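Local coordinates for protein broad specificity aminotransferase (Leishmania mexicana, PDB 4WB0) that transfers amino groups between amino acids and 2-oxo acids with broad substrate specificity, as a pyridoxal 5'-phosphate-dependent homodimer, probably including aspartate and 2-oxoglutarate among its substrates, at residues G359-L364 with S384-I389; E372-H377 with N405-N410. All blocks are in the same frame, centred on the assembly; numbering follows the deposited sequence.

Interaction 1 of 2, residues G359-L364 with S384-I389; sequences GMFSFL and SGRANI
The guanidinium of Arg386 lies flat on one face of the Phe361 ring, their planes 14° apart and Arg386 CZ 3.7 Å from the ring centroid, an off-centre cation-pi stack. The overlap reaches back along the chain, since Arg386 CD makes a CH-pi contact 3.9 Å from the same centroid. Arg386 runs extended through CG and CD and then bends at chi3 (79°), which turns its flat end onto the ring. Met360 CB lies over the opposite face of Phe361. Arg386 NH1 hydrogen-bonds to Asn195 OD1 and NH2 to Val44 O, which fixes the rotation of the guanidinium; an arginine so held by asparagine and stacked on phenylalanine is consistent with the substrate-carboxylate arginine of aspartate aminotransferases. The backbones pair as antiparallel strands: Ser362 N to Ala387 O is 2.9 Å, and the return bond from Ala387 N to Ser362 O is 2.8 Å. Leu364 N adds an almost straight bond (176°) to Gly385 O. Outside the strand pair, Asn388 also bonds through its backbone to Leu43, Ser362 and Ile389 rest on helix 314-344, Phe361 and Arg386 meet the loop residues Tyr226 and Pro196 respectively, and the ring of Phe363 meets Tyr162 of strand 156-163 edge-to-face.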
ATOM      1  N   GLY A 359       8.913 -25.846   5.127  1.00 28.29           N
ATOM      2  CA  GLY A 359       8.527 -24.475   5.416  1.00 29.09           C
ATOM      3  C   GLY A 359       8.987 -24.039   6.771  1.00 31.67           C
ATOM      4  O   GLY A 359       9.880 -24.651   7.347  1.00 36.23           O
ATOM      5  N   MET A 360       8.410 -22.945   7.261  1.00 29.23           N
ATOM      6  CA  MET A 360       8.802 -22.348   8.492  1.00 29.53           C
ATOM      7  C   MET A 360       8.060 -22.905   9.685  1.00 30.69           C
ATOM      8  O   MET A 360       8.495 -22.744  10.817  1.00 31.65           O
ATOM      9  CB  MET A 360       8.560 -20.836   8.449  1.00 33.41           C
ATOM     10  CG  MET A 360       9.405 -20.112   7.426  1.00 35.38           C
ATOM     11  SD  MET A 360       9.136 -18.328   7.491  1.00 49.27           S
ATOM     12  CE  MET A 360       9.151 -18.081   9.192  1.00 31.87           C
ATOM     13  N   PHE A 361       6.949 -23.584   9.424  1.00 31.19           N
ATOM     14  CA  PHE A 361       6.056 -24.005  10.514  1.00 33.20           C
ATOM     15  C   PHE A 361       6.040 -25.526  10.740  1.00 35.36           C
ATOM     16  O   PHE A 361       6.548 -26.328   9.923  1.00 31.34           O
ATOM     17  CB  PHE A 361       4.628 -23.544  10.222  1.00 30.84           C
ATOM     18  CG  PHE A 361       4.517 -22.062   9.950  1.00 27.65           C
ATOM     19  CD1 PHE A 361       4.598 -21.145  10.977  1.00 29.77           C
ATOM     20  CD2 PHE A 361       4.280 -21.600   8.665  1.00 29.97           C
ATOM     21  CE1 PHE A 361       4.490 -19.766  10.706  1.00 31.65           C
ATOM     22  CE2 PHE A 361       4.167 -20.216   8.394  1.00 29.60           C
ATOM     23  CZ  PHE A 361       4.258 -19.330   9.387  1.00 28.02           C
ATOM     24  N   SER A 362       5.492 -25.898  11.897  1.00 36.48           N
ATOM     25  CA  SER A 362       5.022 -27.239  12.105  1.00 36.44           C
ATOM     26  C   SER A 362       3.612 -27.053  12.594  1.00 33.95           C
ATOM     27  O   SER A 362       3.316 -26.150  13.398  1.00 32.30           O
ATOM     28  CB  SER A 362       5.855 -28.024  13.111  1.00 38.43           C
ATOM     29  OG  SER A 362       5.269 -29.307  13.315  1.00 39.90           O
ATOM     30  N   PHE A 363       2.752 -27.878  12.044  1.00 32.29           N
ATOM     31  CA  PHE A 363       1.382 -27.999  12.443  1.00 30.97           C
ATOM     32  C   PHE A 363       1.352 -29.210  13.362  1.00 31.67           C
ATOM     33  O   PHE A 363       1.331 -30.331  12.865  1.00 33.26           O
ATOM     34  CB  PHE A 363       0.536 -28.207  11.191  1.00 33.58           C
ATOM     35  CG  PHE A 363      -0.925 -27.882  11.334  1.00 32.56           C
ATOM     36  CD1 PHE A 363      -1.327 -26.636  11.814  1.00 34.17           C
ATOM     37  CD2 PHE A 363      -1.884 -28.770  10.893  1.00 36.45           C
ATOM     38  CE1 PHE A 363      -2.667 -26.301  11.878  1.00 37.19           C
ATOM     39  CE2 PHE A 363      -3.233 -28.465  10.991  1.00 39.03           C
ATOM     40  CZ  PHE A 363      -3.624 -27.214  11.479  1.00 39.98           C
ATOM     41  N   LEU A 364       1.365 -29.003  14.684  1.00 30.38           N
ATOM     42  CA  LEU A 364       1.670 -30.042  15.635  1.00 32.78           C
ATOM     43  C   LEU A 364       0.584 -31.084  15.853  1.00 36.66           C
ATOM     44  O   LEU A 364       0.883 -32.191  16.283  1.00 36.54           O
ATOM     45  CB  LEU A 364       1.999 -29.389  16.990  1.00 33.87           C
ATOM     46  CG  LEU A 364       3.147 -28.405  16.957  1.00 34.94           C
ATOM     47  CD1 LEU A 364       3.265 -27.568  18.222  1.00 37.44           C
ATOM     48  CD2 LEU A 364       4.457 -29.126  16.689  1.00 36.54           C
ATOM     49  N   SER A 384      -4.493 -23.255  16.821  1.00 41.93           N
ATOM     50  CA  SER A 384      -4.632 -24.311  15.818  1.00 42.71           C
ATOM     51  C   SER A 384      -3.439 -25.279  15.797  1.00 40.66           C
ATOM     52  O   SER A 384      -3.397 -26.210  14.983  1.00 37.82           O
ATOM     53  CB  SER A 384      -4.795 -23.680  14.428  1.00 41.16           C
ATOM     54  OG  SER A 384      -3.657 -22.896  14.083  1.00 41.41           O
ATOM     55  N   GLY A 385      -2.467 -25.038  16.680  1.00 40.48           N
ATOM     56  CA  GLY A 385      -1.270 -25.873  16.788  1.00 38.64           C
ATOM     57  C   GLY A 385      -0.145 -25.501  15.825  1.00 35.19           C
ATOM     58  O   GLY A 385       0.745 -26.336  15.560  1.00 33.42           O
ATOM     59  N   ARG A 386      -0.156 -24.276  15.279  1.00 33.86           N
ATOM     60  CA  ARG A 386       0.884 -23.901  14.313  1.00 33.67           C
ATOM     61  C   ARG A 386       2.039 -23.298  15.082  1.00 32.53           C
ATOM     62  O   ARG A 386       1.813 -22.430  15.927  1.00 33.51           O
ATOM     63  CB  ARG A 386       0.393 -22.894  13.259  1.00 34.18           C
ATOM     64  CG  ARG A 386       1.376 -22.670  12.152  1.00 34.20           C
ATOM     65  CD  ARG A 386       0.968 -21.509  11.265  1.00 35.25           C
ATOM     66  NE  ARG A 386       1.278 -20.209  11.855  1.00 35.71           N
ATOM     67  CZ  ARG A 386       1.385 -19.101  11.124  1.00 38.64           C
ATOM     68  NH1 ARG A 386       1.152 -19.148   9.803  1.00 39.39           N
ATOM     69  NH2 ARG A 386       1.698 -17.954  11.688  1.00 37.62           N
ATOM     70  N   ALA A 387       3.259 -23.744  14.797  1.00 30.29           N
ATOM     71  CA  ALA A 387       4.431 -23.258  15.512  1.00 28.57           C
ATOM     72  C   ALA A 387       5.488 -22.767  14.503  1.00 31.19           C
ATOM     73  O   ALA A 387       5.853 -23.510  13.580  1.00 30.84           O
ATOM     74  CB  ALA A 387       4.997 -24.345  16.395  1.00 27.79           C
ATOM     75  N   ASN A 388       5.965 -21.527  14.667  1.00 31.32           N
ATOM     76  CA  ASN A 388       7.069 -21.055  13.825  1.00 30.16           C
ATOM     77  C   ASN A 388       8.390 -21.690  14.273  1.00 28.40           C
ATOM     78  O   ASN A 388       9.041 -21.220  15.223  1.00 27.31           O
ATOM     79  CB  ASN A 388       7.180 -19.525  13.838  1.00 29.39           C
ATOM     80  CG  ASN A 388       8.403 -19.049  13.097  1.00 28.26           C
ATOM     81  OD1 ASN A 388       8.831 -19.673  12.119  1.00 29.37           O
ATOM     82  ND2 ASN A 388       8.972 -17.944  13.550  1.00 28.78           N
ATOM     83  N   ILE A 389       8.744 -22.788  13.599  1.00 30.11           N
ATOM     84  CA  ILE A 389       9.988 -23.508  13.879  1.00 28.16           C
ATOM     85  C   ILE A 389      11.163 -22.560  13.665  1.00 27.12           C
ATOM     86  O   ILE A 389      12.182 -22.630  14.317  1.00 28.35           O
ATOM     87  CB  ILE A 389      10.135 -24.750  12.959  1.00 26.96           C
ATOM     88  CG1 ILE A 389       8.999 -25.766  13.228  1.00 28.83           C
ATOM     89  CG2 ILE A 389      11.520 -25.404  13.105  1.00 28.17           C
ATOM     90  CD1 ILE A 389       9.072 -26.359  14.669  1.00 34.59           C
TER

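Interaction 2 of 2, residues E372-H377 with N405-N410; sequences EYCQNH and NDAVRN
Ala407 sits over one face of the Tyr373 ring, with its CA 4.0 Å from the ring centroid and 25° off the normal, a CH-pi contact offset toward the rim. The methyl adds apolar contact, Ala407 CB being 3.6 Å from Tyr373 CD1 and 4.2 Å from Cys374 SG. At the far end of the ring the hydroxyl oxygen lies against the aliphatic carbon of Asp406, Tyr373 OH to Asp406 CB being 3.4 Å. No hydrogen bond is found between the segments, so apolar and CH-pi contacts carry this junction. Tyr373 has CG anti to its amide nitrogen (chi1 -175°), which sends the ring across to the other helix. One turn later in the sequence, His377 NE2 stands 3.2 Å above the opposite face of the ring. Farther out, Arg409 NE bonds to Asn405 OD1 at 2.8 Å; Asn405 OD1 also bonds Thr347 OG1, and Arg409 NH2 bonds Leu345 O, joining helix 394-410 to the residues that follow helix 314-344. On helix 368-376, Gln375 NE2 bonds Ile381 O. The short axes pass 9.5 Å apart and cross at 137°, a steeply inclined, antiparallel-leaning pair, consistent with the small, C-terminal domain of class I aminotransferases.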
ATOM      1  N   GLU A 372      -3.539 -24.305  24.488  1.00 55.86           N
ATOM      2  CA  GLU A 372      -3.754 -23.307  25.536  1.00 58.38           C
ATOM      3  C   GLU A 372      -2.807 -23.543  26.704  1.00 55.45           C
ATOM      4  O   GLU A 372      -2.251 -22.593  27.251  1.00 56.38           O
ATOM      5  CB  GLU A 372      -5.213 -23.325  26.020  1.00 62.46           C
ATOM      6  CG  GLU A 372      -6.144 -22.522  25.081  1.00 61.93           C
ATOM      7  CD  GLU A 372      -7.618 -22.690  25.404  1.00 64.41           C
ATOM      8  OE1 GLU A 372      -7.948 -23.427  26.346  1.00 64.69           O
ATOM      9  OE2 GLU A 372      -8.448 -22.075  24.704  1.00 66.45           O
ATOM     10  N   TYR A 373      -2.637 -24.812  27.061  1.00 51.12           N
ATOM     11  CA  TYR A 373      -1.625 -25.240  28.011  1.00 52.02           C
ATOM     12  C   TYR A 373      -0.262 -24.656  27.614  1.00 49.74           C
ATOM     13  O   TYR A 373       0.348 -23.931  28.398  1.00 51.09           O
ATOM     14  CB  TYR A 373      -1.583 -26.771  28.068  1.00 53.80           C
ATOM     15  CG  TYR A 373      -0.646 -27.361  29.097  1.00 57.90           C
ATOM     16  CD1 TYR A 373       0.706 -27.545  28.814  1.00 56.78           C
ATOM     17  CD2 TYR A 373      -1.115 -27.759  30.347  1.00 63.07           C
ATOM     18  CE1 TYR A 373       1.567 -28.109  29.739  1.00 58.07           C
ATOM     19  CE2 TYR A 373      -0.260 -28.318  31.292  1.00 64.65           C
ATOM     20  CZ  TYR A 373       1.078 -28.487  30.984  1.00 61.69           C
ATOM     21  OH  TYR A 373       1.922 -29.044  31.902  1.00 62.29           O
ATOM     22  N   CYS A 374       0.182 -24.935  26.385  1.00 47.49           N
ATOM     23  CA  CYS A 374       1.487 -24.474  25.914  1.00 45.43           C
ATOM     24  C   CYS A 374       1.695 -22.965  26.092  1.00 45.27           C
ATOM     25  O   CYS A 374       2.701 -22.521  26.653  1.00 43.48           O
ATOM     26  CB  CYS A 374       1.667 -24.841  24.437  1.00 43.44           C
ATOM     27  SG  CYS A 374       1.943 -26.631  24.161  1.00 45.50           S
ATOM     28  N   GLN A 375       0.728 -22.198  25.600  1.00 46.23           N
ATOM     29  CA  GLN A 375       0.732 -20.753  25.695  1.00 47.74           C
ATOM     30  C   GLN A 375       0.853 -20.307  27.158  1.00 54.08           C
ATOM     31  O   GLN A 375       1.445 -19.272  27.453  1.00 52.66           O
ATOM     32  CB  GLN A 375      -0.551 -20.188  25.090  1.00 44.56           C
ATOM     33  CG  GLN A 375      -0.662 -20.355  23.597  1.00 41.38           C
ATOM     34  CD  GLN A 375      -2.073 -20.076  23.105  1.00 44.48           C
ATOM     35  OE1 GLN A 375      -2.976 -19.772  23.897  1.00 47.80           O
ATOM     36  NE2 GLN A 375      -2.272 -20.193  21.804  1.00 45.32           N
ATOM     37  N   ASN A 376       0.274 -21.089  28.059  1.00 58.31           N
ATOM     38  CA  ASN A 376       0.266 -20.729  29.465  1.00 59.95           C
ATOM     39  C   ASN A 376       1.555 -21.140  30.167  1.00 58.13           C
ATOM     40  O   ASN A 376       1.761 -20.788  31.327  1.00 62.01           O
ATOM     41  CB  ASN A 376      -0.933 -21.354  30.162  1.00 60.67           C
ATOM     42  CG  ASN A 376      -2.235 -20.708  29.756  1.00 58.63           C
ATOM     43  OD1 ASN A 376      -2.256 -19.601  29.184  1.00 57.50           O
ATOM     44  ND2 ASN A 376      -3.333 -21.393  30.033  1.00 58.65           N
ATOM     45  N   HIS A 377       2.417 -21.869  29.456  1.00 52.31           N
ATOM     46  CA  HIS A 377       3.754 -22.203  29.950  1.00 50.43           C
ATOM     47  C   HIS A 377       4.812 -21.525  29.076  1.00 46.35           C
ATOM     48  O   HIS A 377       5.946 -21.982  29.015  1.00 44.70           O
ATOM     49  CB  HIS A 377       3.984 -23.728  29.979  1.00 52.91           C
ATOM     50  CG  HIS A 377       3.174 -24.448  31.016  1.00 59.20           C
ATOM     51  ND1 HIS A 377       3.650 -24.712  32.286  1.00 63.96           N
ATOM     52  CD2 HIS A 377       1.930 -24.974  30.964  1.00 61.56           C
ATOM     53  CE1 HIS A 377       2.726 -25.361  32.975  1.00 66.92           C
ATOM     54  NE2 HIS A 377       1.674 -25.534  32.196  1.00 66.14           N
ATOM     55  N   ASN A 405       5.255 -32.607  25.409  1.00 42.11           N
ATOM     56  CA  ASN A 405       5.183 -33.808  26.231  1.00 47.17           C
ATOM     57  C   ASN A 405       4.266 -33.628  27.446  1.00 51.78           C
ATOM     58  O   ASN A 405       3.413 -34.474  27.727  1.00 49.66           O
ATOM     59  CB  ASN A 405       6.583 -34.215  26.707  1.00 46.24           C
ATOM     60  CG  ASN A 405       6.567 -35.467  27.540  1.00 49.11           C
ATOM     61  OD1 ASN A 405       6.196 -36.536  27.059  1.00 49.14           O
ATOM     62  ND2 ASN A 405       6.998 -35.351  28.794  1.00 48.86           N
ATOM     63  N   ASP A 406       4.444 -32.522  28.163  1.00 57.62           N
ATOM     64  CA  ASP A 406       3.591 -32.225  29.310  1.00 63.83           C
ATOM     65  C   ASP A 406       2.140 -32.038  28.878  1.00 64.32           C
ATOM     66  O   ASP A 406       1.231 -32.571  29.518  1.00 70.64           O
ATOM     67  CB  ASP A 406       4.055 -30.965  30.047  1.00 63.60           C
ATOM     68  CG  ASP A 406       5.336 -31.171  30.815  1.00 61.79           C
ATOM     69  OD1 ASP A 406       5.721 -32.346  31.035  1.00 60.73           O
ATOM     70  OD2 ASP A 406       5.944 -30.139  31.208  1.00 60.19           O
ATOM     71  N   ALA A 407       1.915 -31.272  27.810  1.00 54.05           N
ATOM     72  CA  ALA A 407       0.557 -30.978  27.421  1.00 47.13           C
ATOM     73  C   ALA A 407      -0.182 -32.274  27.078  1.00 48.90           C
ATOM     74  O   ALA A 407      -1.325 -32.499  27.523  1.00 50.66           O
ATOM     75  CB  ALA A 407       0.527 -30.036  26.270  1.00 42.83           C
ATOM     76  N   VAL A 408       0.496 -33.144  26.341  1.00 48.56           N
ATOM     77  CA  VAL A 408      -0.099 -34.371  25.853  1.00 50.74           C
ATOM     78  C   VAL A 408      -0.404 -35.309  27.016  1.00 56.13           C
ATOM     79  O   VAL A 408      -1.488 -35.898  27.096  1.00 58.36           O
ATOM     80  CB  VAL A 408       0.831 -35.063  24.831  1.00 47.43           C
ATOM     81  CG1 VAL A 408       0.335 -36.470  24.527  1.00 48.58           C
ATOM     82  CG2 VAL A 408       0.870 -34.271  23.575  1.00 43.71           C
ATOM     83  N   ARG A 409       0.547 -35.439  27.929  1.00 56.58           N
ATOM     84  CA  ARG A 409       0.379 -36.368  29.037  1.00 59.32           C
ATOM     85  C   ARG A 409      -0.657 -35.914  30.064  1.00 60.80           C
ATOM     86  O   ARG A 409      -1.129 -36.738  30.872  1.00 60.87           O
ATOM     87  CB  ARG A 409       1.719 -36.615  29.737  1.00 60.49           C
ATOM     88  CG  ARG A 409       2.685 -37.417  28.893  1.00 60.87           C
ATOM     89  CD  ARG A 409       3.990 -37.638  29.613  1.00 61.32           C
ATOM     90  NE  ARG A 409       4.987 -38.316  28.777  1.00 59.72           N
ATOM     91  CZ  ARG A 409       5.142 -39.637  28.722  1.00 61.35           C
ATOM     92  NH1 ARG A 409       4.343 -40.438  29.427  1.00 64.37           N
ATOM     93  NH2 ARG A 409       6.084 -40.163  27.954  1.00 60.15           N
ATOM     94  N   ASN A 410      -1.040 -34.637  30.030  1.00 62.14           N
ATOM     95  CA  ASN A 410      -1.829 -34.064  31.131  1.00 67.84           C
ATOM     96  C   ASN A 410      -3.192 -33.495  30.749  1.00 71.80           C
ATOM     97  O   ASN A 410      -4.040 -33.294  31.620  1.00 73.09           O
ATOM     98  CB  ASN A 410      -1.007 -32.981  31.836  1.00 66.39           C
ATOM     99  CG  ASN A 410       0.161 -33.567  32.626  1.00 65.86           C
ATOM    100  OD1 ASN A 410       1.314 -33.172  32.455  1.00 63.85           O
ATOM    101  ND2 ASN A 410      -0.139 -34.532  33.479  1.00 68.07           N
TER

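Overall arrangement
Interactions 1 and 2 tie together two consecutive strand-then-helix units: strand 361-363 precedes helix 368-376, and strand 386-388 precedes helix 394-410; the two strands pair in interaction 1 and the two helices pack in interaction 2. The centres of the two contacts are 16 Å apart, and their nearest atoms come within about 6 Å without touching. Interaction 1 is buried, its centre 13 Å from that of the chain, whereas interaction 2 lies 28 Å out and is partly exposed. In aspartate aminotransferases an arginine paired with an asparagine receives the substrate carboxylate; the bond of Arg386 to Asn195 is consistent with such a role near the active site. Interaction 2 is peripheral packing.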